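Local structure of putative uncharacterized protein (Emericella nidulans, 3PGB) at residues S198-T203 / N208-G213; W191-S196 / L219-I224; E288-A293 / P297-L302; K303-G308 / S510-N515. The protein probably oxidises primary amines to aldehydes, as a member of the copper amine oxidase family that carries copper and a topaquinone cofactor. All blocks are in the same frame, centred on the assembly; numbering follows the deposited sequence.

Overall arrangement
All four contacts lie on the same side of the chain's centre and away from the copper site. Contact 2 is buried and apolar, joining helix 186-198 to an outermost strand of a five-stranded antiparallel sheet. Contact 1, partly buried, is polar and folds the chain after helix 200-207 back onto that helix; it meets contact 2 where Ser196 bonds Ala211 O. Contact 3, also partly buried and about 15 Å from contact 1 between centres, packs aromatic rings, with the Asp201-Arg291 salt bridge tying the two helices together. Contact 4 is buried and hydrogen-bonded; Leu302 of contact 3 packs on its tyrosines, where loop 303-308 reaches the segment 510-515 of the enzyme-domain region.

Contact 1: residues S198-T203 / N208-G213; sequences SIADIT and NGTALG. With NAG (2-acetamido-2-deoxy-beta-D-glucopyranose), chain G.
Thr203 turns its hydroxyl onto the backbone of Gly209: OG1 donates to Gly209 O at 2.7 Å, tilted 25° from the plane of that carbonyl. The reach follows from the first torsion (chi1 69°), which sets OG1 between the backbone N and the carbonyl carbon and leaves CG2 beside the N. A second bond runs the other way, from Gly209 N to Thr203 O at 3.3 Å, with an N-H...O angle of 161°. The two bonds join the returning chain to helix 200-207 once Asn208, with positive phi, has ended it. Thr203 O and Gly209 O, both acceptors, lie 3.0 Å apart. One water extends the link, donating to Thr203 OG1 at 2.8 Å and accepting from Ala211 N at 3.0 Å. Beside this polar strip Ala200 CB approaches Leu212 CD2 at 4.4 Å, and Thr210 CG2 lies 4.0 Å from Thr203 OG1. The other branch of Thr210 serves a glycan attached to the protein itself, with glycosylated Asn216 among its neighbours: OG1 accepts from N2 of the N-acetylglucosamine at 2.9 Å. The loop thus bonds the helix end through Gly209 and the sugar through Thr210, while buried Thr203 OG1 gives one bond and receives another, which fixes its rotation.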
loop_
_atom_site.group_PDB
_atom_site.type_symbol
_atom_site.label_atom_id
_atom_site.label_comp_id
_atom_site.label_asym_id
_atom_site.label_seq_id
_atom_site.Cartn_x
_atom_site.Cartn_y
_atom_site.Cartn_z
ATOM N N SER A 198 29.472 -28.177 -32.420
ATOM C CA SER A 198 28.800 -29.302 -33.074
ATOM C C SER A 198 27.573 -28.858 -33.893
ATOM O O SER A 198 27.191 -29.527 -34.857
ATOM C CB SER A 198 28.368 -30.332 -32.023
ATOM O OG SER A 198 28.255 -31.619 -32.588
ATOM N N ILE A 199 26.955 -27.747 -33.484
ATOM C CA ILE A 199 25.781 -27.194 -34.159
ATOM C C ILE A 199 25.983 -25.725 -34.548
ATOM O O ILE A 199 25.018 -24.956 -34.609
ATOM C CB ILE A 199 24.508 -27.354 -33.285
ATOM C CG1 ILE A 199 24.600 -26.540 -31.994
ATOM C CG2 ILE A 199 24.294 -28.814 -32.930
ATOM C CD1 ILE A 199 23.258 -26.348 -31.324
ATOM N N ALA A 200 27.229 -25.343 -34.827
ATOM C CA ALA A 200 27.547 -23.966 -35.210
ATOM C C ALA A 200 26.850 -23.575 -36.508
ATOM O O ALA A 200 26.360 -22.451 -36.650
ATOM C CB ALA A 200 29.036 -23.788 -35.358
ATOM N N ASP A 201 26.816 -24.503 -37.460
ATOM C CA ASP A 201 26.105 -24.279 -38.715
ATOM C C ASP A 201 24.613 -24.036 -38.465
ATOM O O ASP A 201 23.985 -23.242 -39.166
ATOM C CB ASP A 201 26.305 -25.463 -39.668
ATOM C CG ASP A 201 25.691 -26.747 -39.142
ATOM O OD1 ASP A 201 25.898 -27.065 -37.947
ATOM O OD2 ASP A 201 24.999 -27.442 -39.920
ATOM N N ILE A 202 24.062 -24.720 -37.465
ATOM C CA ILE A 202 22.649 -24.586 -37.116
ATOM C C ILE A 202 22.360 -23.262 -36.416
ATOM O O ILE A 202 21.366 -22.616 -36.726
ATOM C CB ILE A 202 22.156 -25.754 -36.238
ATOM C CG1 ILE A 202 22.146 -27.051 -37.057
ATOM C CG2 ILE A 202 20.761 -25.463 -35.695
ATOM C CD1 ILE A 202 21.764 -28.278 -36.257
ATOM N N THR A 203 23.229 -22.853 -35.493
ATOM C CA THR A 203 23.045 -21.573 -34.790
ATOM C C THR A 203 23.263 -20.381 -35.717
ATOM O O THR A 203 22.758 -19.295 -35.455
ATOM C CB THR A 203 23.945 -21.435 -33.529
ATOM O OG1 THR A 203 25.328 -21.317 -33.899
ATOM C CG2 THR A 203 23.749 -22.626 -32.598
ATOM N N ASN A 208 21.874 -16.226 -37.207
ATOM C CA ASN A 208 23.123 -15.594 -37.682
ATOM C C ASN A 208 24.152 -15.419 -36.563
ATOM O O ASN A 208 24.807 -14.386 -36.479
ATOM C CB ASN A 208 22.845 -14.240 -38.368
ATOM C CG ASN A 208 22.061 -14.378 -39.672
ATOM O OD1 ASN A 208 22.040 -15.444 -40.293
ATOM N ND2 ASN A 208 21.422 -13.292 -40.098
ATOM N N GLY A 209 24.296 -16.432 -35.709
ATOM C CA GLY A 209 25.190 -16.340 -34.556
ATOM C C GLY A 209 25.941 -17.608 -34.191
ATOM O O GLY A 209 25.622 -18.694 -34.668
ATOM N N THR A 210 26.959 -17.452 -33.349
ATOM C CA THR A 210 27.717 -18.579 -32.818
ATOM C C THR A 210 28.145 -18.302 -31.381
ATOM O O THR A 210 28.381 -17.152 -31.004
ATOM C CB THR A 210 29.002 -18.865 -33.642
ATOM O OG1 THR A 210 29.767 -17.662 -33.783
ATOM C CG2 THR A 210 28.673 -19.416 -35.020
ATOM N N ALA A 211 28.227 -19.370 -30.589
ATOM C CA ALA A 211 28.890 -19.349 -29.284
ATOM C C ALA A 211 29.998 -20.401 -29.297
ATOM O O ALA A 211 29.727 -21.601 -29.216
ATOM C CB ALA A 211 27.894 -19.633 -28.166
ATOM N N LEU A 212 31.242 -19.945 -29.431
ATOM C CA LEU A 212 32.406 -20.838 -29.461
ATOM C C LEU A 212 33.497 -20.511 -28.425
ATOM O O LEU A 212 34.395 -21.322 -28.199
ATOM C CB LEU A 212 33.011 -20.829 -30.865
ATOM C CG LEU A 212 32.015 -21.052 -32.003
ATOM C CD1 LEU A 212 32.698 -20.866 -33.353
ATOM C CD2 LEU A 212 31.372 -22.430 -31.894
ATOM N N GLY A 213 33.411 -19.345 -27.790
ATOM C CA GLY A 213 34.435 -18.881 -26.847
ATOM C C GLY A 213 35.458 -17.949 -27.478
ATOM O O GLY A 213 36.578 -17.833 -26.991
HETATM C C1 NAG G . 33.694 -16.930 -35.664
HETATM C C2 NAG G . 32.512 -17.055 -36.622
HETATM C C3 NAG G . 32.311 -18.516 -37.029
HETATM C C4 NAG G . 33.618 -19.149 -37.524
HETATM C C5 NAG G . 34.787 -18.823 -36.580
HETATM C C6 NAG G . 36.132 -19.330 -37.118
HETATM C C7 NAG G . 30.415 -15.736 -36.627
HETATM C C8 NAG G . 29.232 -15.286 -35.818
HETATM N N2 NAG G . 31.306 -16.522 -36.002
HETATM O O3 NAG G . 31.314 -18.600 -38.030
HETATM O O4 NAG G . 33.462 -20.552 -37.646
HETATM O O5 NAG G . 34.857 -17.426 -36.310
HETATM O O6 NAG G . 36.447 -18.752 -38.372
HETATM O O7 NAG G . 30.505 -15.372 -37.800
HETATM O O HOH W 1 27.317 -21.855 -31.989
#

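Contact 2: residues W191-S196 / L219-I224; sequences WLFKIS and LDIWGI
Helix 191-196 passes over strand 219-223 with the short axes 10.0 Å apart and their directions 127° from each other, the closest CA pair being Leu192 and Ile221 at 7.6 Å. Ile221 spans the gap, and its two branches take different partners. CG2, anti to the backbone N, comes up to both methyls of Leu192, 4.0 Å from CD2 and 4.1 Å from CD1; the two side chains run antiparallel, alongside each other. CG1, beside the N and anti to the carbonyl carbon (chi1 -58°), carries CD1 to the next turn, where it rests 3.9 Å from Ser196 CB. This is a helix laid on one face of an antiparallel sheet of which 219-223 is an outermost strand, an alpha/beta layering consistent with the N-terminal domains of copper amine oxidases. Strand alternation accounts for the choice of residue: Ile221 faces the helix while the CB atoms of Asp220 and Trp222 lead away from it. Phe193 flanks the same methyl more loosely, its CD1 4.5 Å from Ile221 CD1 and the approach oblique to the ring. Although Ser196 OG lies 4.1 Å from Ile221 CD1, its hydrogen-bond partner is Ala211 O, so the isoleucine meets a hydroxyl already engaged.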
loop_
_atom_site.group_PDB
_atom_site.type_symbol
_atom_site.label_atom_id
_atom_site.label_comp_id
_atom_site.label_asym_id
_atom_site.label_seq_id
_atom_site.Cartn_x
_atom_site.Cartn_y
_atom_site.Cartn_z
ATOM N N TRP A 191 33.174 -28.466 -22.710
ATOM C CA TRP A 191 31.836 -29.037 -22.864
ATOM C C TRP A 191 30.911 -28.158 -23.716
ATOM O O TRP A 191 30.743 -28.431 -24.903
ATOM C CB TRP A 191 31.235 -29.331 -21.484
ATOM C CG TRP A 191 30.004 -30.164 -21.517
ATOM C CD1 TRP A 191 28.748 -29.773 -21.179
ATOM C CD2 TRP A 191 29.906 -31.535 -21.913
ATOM N NE1 TRP A 191 27.868 -30.815 -21.335
ATOM C CE2 TRP A 191 28.553 -31.910 -21.783
ATOM C CE3 TRP A 191 30.831 -32.486 -22.364
ATOM C CZ2 TRP A 191 28.102 -33.194 -22.081
ATOM C CZ3 TRP A 191 30.383 -33.759 -22.659
ATOM C CH2 TRP A 191 29.029 -34.101 -22.519
ATOM N N LEU A 192 30.341 -27.102 -23.132
ATOM C CA LEU A 192 29.294 -26.318 -23.801
ATOM C C LEU A 192 29.712 -25.773 -25.162
ATOM O O LEU A 192 28.994 -25.940 -26.143
ATOM C CB LEU A 192 28.820 -25.164 -22.909
ATOM C CG LEU A 192 27.984 -25.562 -21.688
ATOM C CD1 LEU A 192 27.800 -24.377 -20.752
ATOM C CD2 LEU A 192 26.640 -26.137 -22.113
ATOM N N PHE A 193 30.869 -25.128 -25.219
ATOM C CA PHE A 193 31.369 -24.574 -26.476
ATOM C C PHE A 193 31.710 -25.654 -27.499
ATOM O O PHE A 193 31.564 -25.439 -28.701
ATOM C CB PHE A 193 32.601 -23.688 -26.247
ATOM C CG PHE A 193 32.313 -22.389 -25.530
ATOM C CD1 PHE A 193 31.071 -21.761 -25.617
ATOM C CD2 PHE A 193 33.314 -21.768 -24.795
ATOM C CE1 PHE A 193 30.835 -20.560 -24.961
ATOM C CE2 PHE A 193 33.082 -20.560 -24.145
ATOM C CZ PHE A 193 31.843 -19.958 -24.228
ATOM N N LYS A 194 32.172 -26.807 -27.033
ATOM C CA LYS A 194 32.456 -27.912 -27.940
ATOM C C LYS A 194 31.156 -28.459 -28.535
ATOM O O LYS A 194 31.071 -28.686 -29.741
ATOM C CB LYS A 194 33.282 -29.000 -27.238
ATOM C CG LYS A 194 34.694 -28.512 -26.897
ATOM C CD LYS A 194 35.679 -29.629 -26.551
ATOM C CE LYS A 194 37.122 -29.096 -26.575
ATOM N NZ LYS A 194 38.101 -30.032 -25.950
ATOM N N ILE A 195 30.142 -28.634 -27.688
ATOM C CA ILE A 195 28.817 -29.057 -28.141
ATOM C C ILE A 195 28.200 -28.007 -29.066
ATOM O O ILE A 195 27.574 -28.350 -30.072
ATOM C CB ILE A 195 27.854 -29.318 -26.952
ATOM C CG1 ILE A 195 28.307 -30.538 -26.147
ATOM C CG2 ILE A 195 26.430 -29.534 -27.450
ATOM C CD1 ILE A 195 27.675 -30.629 -24.775
ATOM N N SER A 196 28.381 -26.734 -28.729
ATOM C CA SER A 196 27.857 -25.654 -29.553
ATOM C C SER A 196 28.522 -25.617 -30.927
ATOM O O SER A 196 27.864 -25.335 -31.921
ATOM C CB SER A 196 28.025 -24.306 -28.855
ATOM O OG SER A 196 27.582 -23.263 -29.705
ATOM N N LEU A 219 26.490 -15.076 -29.547
ATOM C CA LEU A 219 25.543 -15.809 -28.708
ATOM C C LEU A 219 26.163 -16.138 -27.368
ATOM O O LEU A 219 27.382 -16.187 -27.235
ATOM C CB LEU A 219 25.124 -17.124 -29.374
ATOM C CG LEU A 219 24.454 -17.054 -30.744
ATOM C CD1 LEU A 219 24.126 -18.460 -31.225
ATOM C CD2 LEU A 219 23.208 -16.191 -30.699
ATOM N N ASP A 220 25.304 -16.391 -26.387
ATOM C CA ASP A 220 25.725 -16.770 -25.045
ATOM C C ASP A 220 24.968 -18.020 -24.604
ATOM O O ASP A 220 23.847 -18.244 -25.044
ATOM C CB ASP A 220 25.444 -15.618 -24.080
ATOM C CG ASP A 220 26.266 -15.699 -22.814
ATOM O OD1 ASP A 220 25.728 -15.339 -21.742
ATOM O OD2 ASP A 220 27.448 -16.111 -22.887
ATOM N N ILE A 221 25.584 -18.822 -23.737
ATOM C CA ILE A 221 24.967 -20.046 -23.218
ATOM C C ILE A 221 24.964 -20.064 -21.688
ATOM O O ILE A 221 26.017 -19.949 -21.050
ATOM C CB ILE A 221 25.721 -21.302 -23.690
ATOM C CG1 ILE A 221 25.771 -21.369 -25.219
ATOM C CG2 ILE A 221 25.061 -22.562 -23.124
ATOM C CD1 ILE A 221 26.646 -22.486 -25.742
ATOM N N TRP A 222 23.777 -20.211 -21.107
ATOM C CA TRP A 222 23.630 -20.416 -19.668
ATOM C C TRP A 222 22.226 -20.911 -19.353
ATOM O O TRP A 222 21.353 -20.896 -20.226
ATOM C CB TRP A 222 23.955 -19.146 -18.874
ATOM C CG TRP A 222 23.164 -17.931 -19.243
ATOM C CD1 TRP A 222 23.352 -17.134 -20.327
ATOM C CD2 TRP A 222 22.095 -17.341 -18.491
ATOM N NE1 TRP A 222 22.460 -16.094 -20.312
ATOM C CE2 TRP A 222 21.673 -16.197 -19.197
ATOM C CE3 TRP A 222 21.452 -17.671 -17.295
ATOM C CZ2 TRP A 222 20.630 -15.386 -18.754
ATOM C CZ3 TRP A 222 20.410 -16.863 -16.851
ATOM C CH2 TRP A 222 20.010 -15.734 -17.582
ATOM N N GLY A 223 22.009 -21.349 -18.116
ATOM C CA GLY A 223 20.768 -22.025 -17.766
ATOM C C GLY A 223 20.275 -21.877 -16.339
ATOM O O GLY A 223 19.897 -20.787 -15.910
ATOM N N ILE A 224 20.290 -22.984 -15.602
ATOM C CA ILE A 224 19.473 -23.116 -14.401
ATOM C C ILE A 224 20.208 -22.872 -13.088
ATOM O O ILE A 224 21.419 -23.073 -12.986
ATOM C CB ILE A 224 18.770 -24.500 -14.348
ATOM C CG1 ILE A 224 19.782 -25.638 -14.151
ATOM C CG2 ILE A 224 17.966 -24.708 -15.607
ATOM C CD1 ILE A 224 19.158 -27.016 -14.037
#

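Contact 3: residues E288-A293 / P297-L302; sequences EEFRKA and PGFVKL
Phe299 overlaps the end of segment 288-293 with CD1, CE1 and CZ, each meeting a different part of it. CD1 comes to 3.0 Å from Ala293 O, a very short, and so doubtful, approach that is no hydrogen bond. CE1 lies 4.2 Å from Ala293 CB, and CZ touches Phe290 CE2 at 4.4 Å. The carbonyl oxygen of Ala293 also stands 3.5 Å from Phe299 CB, so the oxygen sits beside both CB and the ring, which it meets obliquely. Two features place the ring there. The CB of Phe299 points toward the helix, and CG stands anti to the backbone N (chi1 -174°), which carries the ring to the C-terminal turn, beside Ala293. The evidence for plain packing is direct: no hydrogen bond crosses between the segments, the buried surface sums to 133 Å², and most of it belongs to Phe299 and Ala293. Phe290, anti to its N as well, brings its ring to Phe299 from one turn earlier, obliquely. Both segments lie within the DUF1965 family region, where the loop after helix 287-294 folds back on that helix.

Around this pair, Phe290 stands edge-to-face with Tyr284 of strand 282-284 and nearly parallel to the ring of Trp277 in strand 273-279, while Ile202 of helix 200-207 packs on it. The loop beyond is held to that helix by the salt bridge of Lys301 with Asp205. Phe299 itself also meets Tyr294 of its partner helix and Tyr284 of strand 282-284.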
loop_
_atom_site.group_PDB
_atom_site.type_symbol
_atom_site.label_atom_id
_atom_site.label_comp_id
_atom_site.label_asym_id
_atom_site.label_seq_id
_atom_site.Cartn_x
_atom_site.Cartn_y
_atom_site.Cartn_z
ATOM N N GLU A 288 22.934 -36.009 -33.260
ATOM C CA GLU A 288 22.695 -36.566 -34.596
ATOM C C GLU A 288 21.211 -36.473 -34.946
ATOM O O GLU A 288 20.851 -36.041 -36.037
ATOM C CB GLU A 288 23.163 -38.030 -34.666
ATOM C CG GLU A 288 23.129 -38.664 -36.074
ATOM C CD GLU A 288 22.587 -40.109 -36.079
ATOM O OE1 GLU A 288 23.379 -41.060 -36.304
ATOM O OE2 GLU A 288 21.362 -40.289 -35.856
ATOM N N GLU A 289 20.357 -36.874 -34.007
ATOM C CA GLU A 289 18.902 -36.830 -34.197
ATOM C C GLU A 289 18.362 -35.414 -34.410
ATOM O O GLU A 289 17.459 -35.211 -35.221
ATOM C CB GLU A 289 18.189 -37.473 -33.006
ATOM C CG GLU A 289 18.352 -38.983 -32.923
ATOM C CD GLU A 289 17.708 -39.571 -31.679
ATOM O OE1 GLU A 289 16.964 -40.569 -31.812
ATOM O OE2 GLU A 289 17.933 -39.036 -30.572
ATOM N N PHE A 290 18.907 -34.446 -33.679
ATOM C CA PHE A 290 18.532 -33.041 -33.852
ATOM C C PHE A 290 19.007 -32.497 -35.195
ATOM O O PHE A 290 18.249 -31.836 -35.903
ATOM C CB PHE A 290 19.101 -32.180 -32.721
ATOM C CG PHE A 290 18.820 -30.709 -32.881
ATOM C CD1 PHE A 290 19.857 -29.804 -33.060
ATOM C CD2 PHE A 290 17.513 -30.233 -32.861
ATOM C CE1 PHE A 290 19.600 -28.454 -33.210
ATOM C CE2 PHE A 290 17.246 -28.879 -33.012
ATOM C CZ PHE A 290 18.293 -27.989 -33.186
ATOM N N ARG A 291 20.261 -32.773 -35.536
ATOM C CA ARG A 291 20.837 -32.295 -36.796
ATOM C C ARG A 291 20.070 -32.815 -38.010
ATOM O O ARG A 291 19.805 -32.057 -38.944
ATOM C CB ARG A 291 22.315 -32.683 -36.918
ATOM C CG ARG A 291 23.235 -31.992 -35.919
ATOM C CD ARG A 291 24.710 -32.104 -36.315
ATOM N NE ARG A 291 25.112 -30.968 -37.145
ATOM C CZ ARG A 291 25.116 -30.942 -38.478
ATOM N NH1 ARG A 291 24.764 -32.007 -39.201
ATOM N NH2 ARG A 291 25.492 -29.834 -39.101
ATOM N N LYS A 292 19.720 -34.101 -37.995
ATOM C CA LYS A 292 18.936 -34.702 -39.082
ATOM C C LYS A 292 17.550 -34.065 -39.173
ATOM O O LYS A 292 17.057 -33.801 -40.266
ATOM C CB LYS A 292 18.804 -36.221 -38.901
ATOM N N ALA A 293 16.934 -33.814 -38.022
ATOM C CA ALA A 293 15.617 -33.192 -37.976
ATOM C C ALA A 293 15.660 -31.750 -38.472
ATOM O O ALA A 293 14.818 -31.351 -39.275
ATOM C CB ALA A 293 15.050 -33.249 -36.567
ATOM N N PRO A 297 13.390 -31.313 -44.779
ATOM C CA PRO A 297 12.364 -30.413 -45.300
ATOM C C PRO A 297 11.157 -30.357 -44.374
ATOM O O PRO A 297 10.794 -31.375 -43.788
ATOM C CB PRO A 297 11.990 -31.032 -46.657
ATOM C CG PRO A 297 12.545 -32.419 -46.637
ATOM C CD PRO A 297 13.715 -32.397 -45.722
ATOM N N GLY A 298 10.566 -29.170 -44.232
ATOM C CA GLY A 298 9.382 -28.980 -43.388
ATOM C C GLY A 298 9.666 -28.596 -41.941
ATOM O O GLY A 298 8.736 -28.319 -41.173
ATOM N N PHE A 299 10.943 -28.566 -41.561
ATOM C CA PHE A 299 11.326 -28.245 -40.187
ATOM C C PHE A 299 11.029 -26.787 -39.855
ATOM O O PHE A 299 11.409 -25.883 -40.599
ATOM C CB PHE A 299 12.806 -28.530 -39.966
ATOM C CG PHE A 299 13.247 -28.366 -38.545
ATOM C CD1 PHE A 299 13.175 -29.429 -37.657
ATOM C CD2 PHE A 299 13.742 -27.155 -38.096
ATOM C CE1 PHE A 299 13.592 -29.287 -36.345
ATOM C CE2 PHE A 299 14.151 -27.000 -36.790
ATOM C CZ PHE A 299 14.082 -28.067 -35.910
ATOM N N VAL A 300 10.362 -26.572 -38.727
ATOM C CA VAL A 300 9.944 -25.238 -38.314
ATOM C C VAL A 300 11.091 -24.509 -37.620
ATOM O O VAL A 300 11.571 -24.938 -36.569
ATOM C CB VAL A 300 8.716 -25.301 -37.386
ATOM C CG1 VAL A 300 8.397 -23.930 -36.823
ATOM C CG2 VAL A 300 7.521 -25.862 -38.141
ATOM N N LYS A 301 11.525 -23.408 -38.229
ATOM C CA LYS A 301 12.586 -22.574 -37.687
ATOM C C LYS A 301 11.934 -21.326 -37.136
ATOM O O LYS A 301 11.191 -20.659 -37.852
ATOM C CB LYS A 301 13.585 -22.203 -38.781
ATOM C CG LYS A 301 14.281 -23.403 -39.401
ATOM C CD LYS A 301 15.162 -23.004 -40.584
ATOM C CE LYS A 301 15.844 -24.227 -41.194
ATOM N NZ LYS A 301 16.616 -23.925 -42.432
ATOM N N LEU A 302 12.197 -21.022 -35.867
ATOM C CA LEU A 302 11.563 -19.885 -35.195
ATOM C C LEU A 302 12.545 -18.727 -34.988
ATOM O O LEU A 302 13.745 -18.937 -34.800
ATOM C CB LEU A 302 10.961 -20.331 -33.859
ATOM C CG LEU A 302 9.903 -21.436 -33.957
ATOM C CD1 LEU A 302 9.454 -21.886 -32.574
ATOM C CD2 LEU A 302 8.708 -20.980 -34.785
#

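Contact 4: residues K303-G308 / S510-N515; sequences KPNVDG and SAYYAN
The extended loop 303-308 runs past segment 510-515 without backbone pairing, its CA atoms staying 8.4 Å away at Asn305 and Tyr512 and 9.7 Å at Lys303 and Ala514, so tyrosine side chains and a water reach the loop's backbone. Tyr512 spans the distance: its CG stands anti to the backbone N (chi1 -162°), and OH donates to Lys303 O at 2.6 Å. Lys303 O lies at the edge of the Tyr512 ring, near the ring plane, whereas the hydroxyl sits 43° out of the carbonyl plane. Ser526 OG adds a weak second bond to the same carbonyl. A water makes a second link, accepting from the N of the same Lys303 at 2.8 Å and bonding to OH of the next tyrosine, Tyr513, at 2.7 Å. Loop 303-308 falls in the DUF1965 family region and 510-515 in that of the copper amine oxidase enzyme domain, with strand 511-512 pairing to 527-528, so the contact bridges the two. Asn305 comes across the Tyr512 ring at a slant, ND2 3.9 Å from CD1 and the amide 77° from the ring plane. That nitrogen is spent on Ser526 O and Pro255 O, leaving its approach to the ring as packing. On one face of the Tyr512 ring, near the rim, lies Tyr513 CD2, 4.0 Å above the plane.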
loop_
_atom_site.group_PDB
_atom_site.type_symbol
_atom_site.label_atom_id
_atom_site.label_comp_id
_atom_site.label_asym_id
_atom_site.label_seq_id
_atom_site.Cartn_x
_atom_site.Cartn_y
_atom_site.Cartn_z
ATOM N N LYS A 303 12.009 -17.508 -35.006
ATOM C CA LYS A 303 12.820 -16.290 -35.051
ATOM C C LYS A 303 13.500 -15.954 -33.715
ATOM O O LYS A 303 12.967 -16.255 -32.649
ATOM C CB LYS A 303 11.953 -15.097 -35.481
ATOM C CG LYS A 303 11.341 -15.189 -36.888
ATOM C CD LYS A 303 10.268 -14.096 -37.068
ATOM C CE LYS A 303 9.375 -14.309 -38.302
ATOM N NZ LYS A 303 9.977 -13.754 -39.552
ATOM N N PRO A 304 14.676 -15.307 -33.774
ATOM C CA PRO A 304 15.346 -14.844 -32.569
ATOM C C PRO A 304 14.732 -13.577 -31.985
ATOM O O PRO A 304 13.989 -12.864 -32.664
ATOM C CB PRO A 304 16.743 -14.503 -33.067
ATOM C CG PRO A 304 16.529 -14.068 -34.447
ATOM C CD PRO A 304 15.427 -14.932 -34.981
ATOM N N ASN A 305 15.059 -13.312 -30.727
ATOM C CA ASN A 305 14.884 -11.996 -30.146
ATOM C C ASN A 305 16.196 -11.253 -30.336
ATOM O O ASN A 305 17.226 -11.708 -29.862
ATOM C CB ASN A 305 14.548 -12.103 -28.658
ATOM C CG ASN A 305 13.200 -12.750 -28.407
ATOM O OD1 ASN A 305 12.153 -12.155 -28.673
ATOM N ND2 ASN A 305 13.215 -13.968 -27.881
ATOM N N VAL A 306 16.166 -10.126 -31.040
ATOM C CA VAL A 306 17.367 -9.318 -31.234
ATOM C C VAL A 306 17.239 -7.983 -30.503
ATOM O O VAL A 306 16.156 -7.390 -30.442
ATOM C CB VAL A 306 17.677 -9.094 -32.730
ATOM C CG1 VAL A 306 17.579 -10.410 -33.485
ATOM C CG2 VAL A 306 16.747 -8.065 -33.332
ATOM N N ASP A 307 18.356 -7.524 -29.949
ATOM C CA ASP A 307 18.383 -6.302 -29.160
ATOM C C ASP A 307 18.025 -5.080 -29.999
ATOM O O ASP A 307 18.297 -5.026 -31.199
ATOM C CB ASP A 307 19.762 -6.102 -28.506
ATOM C CG ASP A 307 19.706 -5.190 -27.281
ATOM O OD1 ASP A 307 18.680 -5.208 -26.571
ATOM O OD2 ASP A 307 20.691 -4.466 -27.010
ATOM N N GLY A 308 17.409 -4.106 -29.340
ATOM C CA GLY A 308 16.972 -2.868 -29.974
ATOM C C GLY A 308 16.430 -1.925 -28.922
ATOM O O GLY A 308 16.332 -2.289 -27.743
ATOM N N SER A 510 13.561 -13.271 -19.091
ATOM C CA SER A 510 12.564 -13.550 -20.111
ATOM C C SER A 510 12.446 -15.042 -20.388
ATOM O O SER A 510 13.173 -15.847 -19.813
ATOM C CB SER A 510 12.972 -12.806 -21.381
ATOM O OG SER A 510 12.013 -12.926 -22.400
ATOM N N ALA A 511 11.509 -15.402 -21.259
ATOM C CA ALA A 511 11.351 -16.775 -21.730
ATOM C C ALA A 511 11.033 -16.749 -23.217
ATOM O O ALA A 511 10.379 -15.821 -23.693
ATOM C CB ALA A 511 10.242 -17.476 -20.963
ATOM N N TYR A 512 11.505 -17.754 -23.950
ATOM C CA TYR A 512 11.215 -17.859 -25.381
ATOM C C TYR A 512 9.728 -18.119 -25.572
ATOM O O TYR A 512 9.118 -18.860 -24.800
ATOM C CB TYR A 512 12.047 -18.969 -26.035
ATOM C CG TYR A 512 12.125 -18.866 -27.546
ATOM C CD1 TYR A 512 12.821 -17.823 -28.158
ATOM C CD2 TYR A 512 11.514 -19.810 -28.359
ATOM C CE1 TYR A 512 12.899 -17.722 -29.544
ATOM C CE2 TYR A 512 11.579 -19.718 -29.741
ATOM C CZ TYR A 512 12.278 -18.677 -30.326
ATOM O OH TYR A 512 12.341 -18.595 -31.690
ATOM N N TYR A 513 9.148 -17.504 -26.597
ATOM C CA TYR A 513 7.688 -17.500 -26.769
ATOM C C TYR A 513 7.128 -18.873 -27.099
ATOM O O TYR A 513 6.017 -19.205 -26.683
ATOM C CB TYR A 513 7.270 -16.513 -27.860
ATOM C CG TYR A 513 7.301 -17.069 -29.271
ATOM C CD1 TYR A 513 6.126 -17.453 -29.911
ATOM C CD2 TYR A 513 8.504 -17.212 -29.963
ATOM C CE1 TYR A 513 6.145 -17.966 -31.206
ATOM C CE2 TYR A 513 8.535 -17.719 -31.261
ATOM C CZ TYR A 513 7.354 -18.094 -31.875
ATOM O OH TYR A 513 7.377 -18.595 -33.153
ATOM N N ALA A 514 7.906 -19.663 -27.839
ATOM C CA ALA A 514 7.400 -20.862 -28.494
ATOM C C ALA A 514 6.755 -21.824 -27.508
ATOM O O ALA A 514 7.411 -22.328 -26.605
ATOM C CB ALA A 514 8.518 -21.558 -29.272
ATOM N N ASN A 515 5.453 -22.039 -27.677
ATOM C CA ASN A 515 4.709 -23.044 -26.922
ATOM C C ASN A 515 4.626 -22.768 -25.417
ATOM O O ASN A 515 4.378 -23.688 -24.633
ATOM C CB ASN A 515 5.313 -24.431 -27.150
ATOM C CG ASN A 515 5.719 -24.654 -28.588
ATOM O OD1 ASN A 515 4.872 -24.682 -29.485
ATOM N ND2 ASN A 515 7.021 -24.792 -28.820
HETATM O O HOH W 2 9.229 -17.301 -34.596
#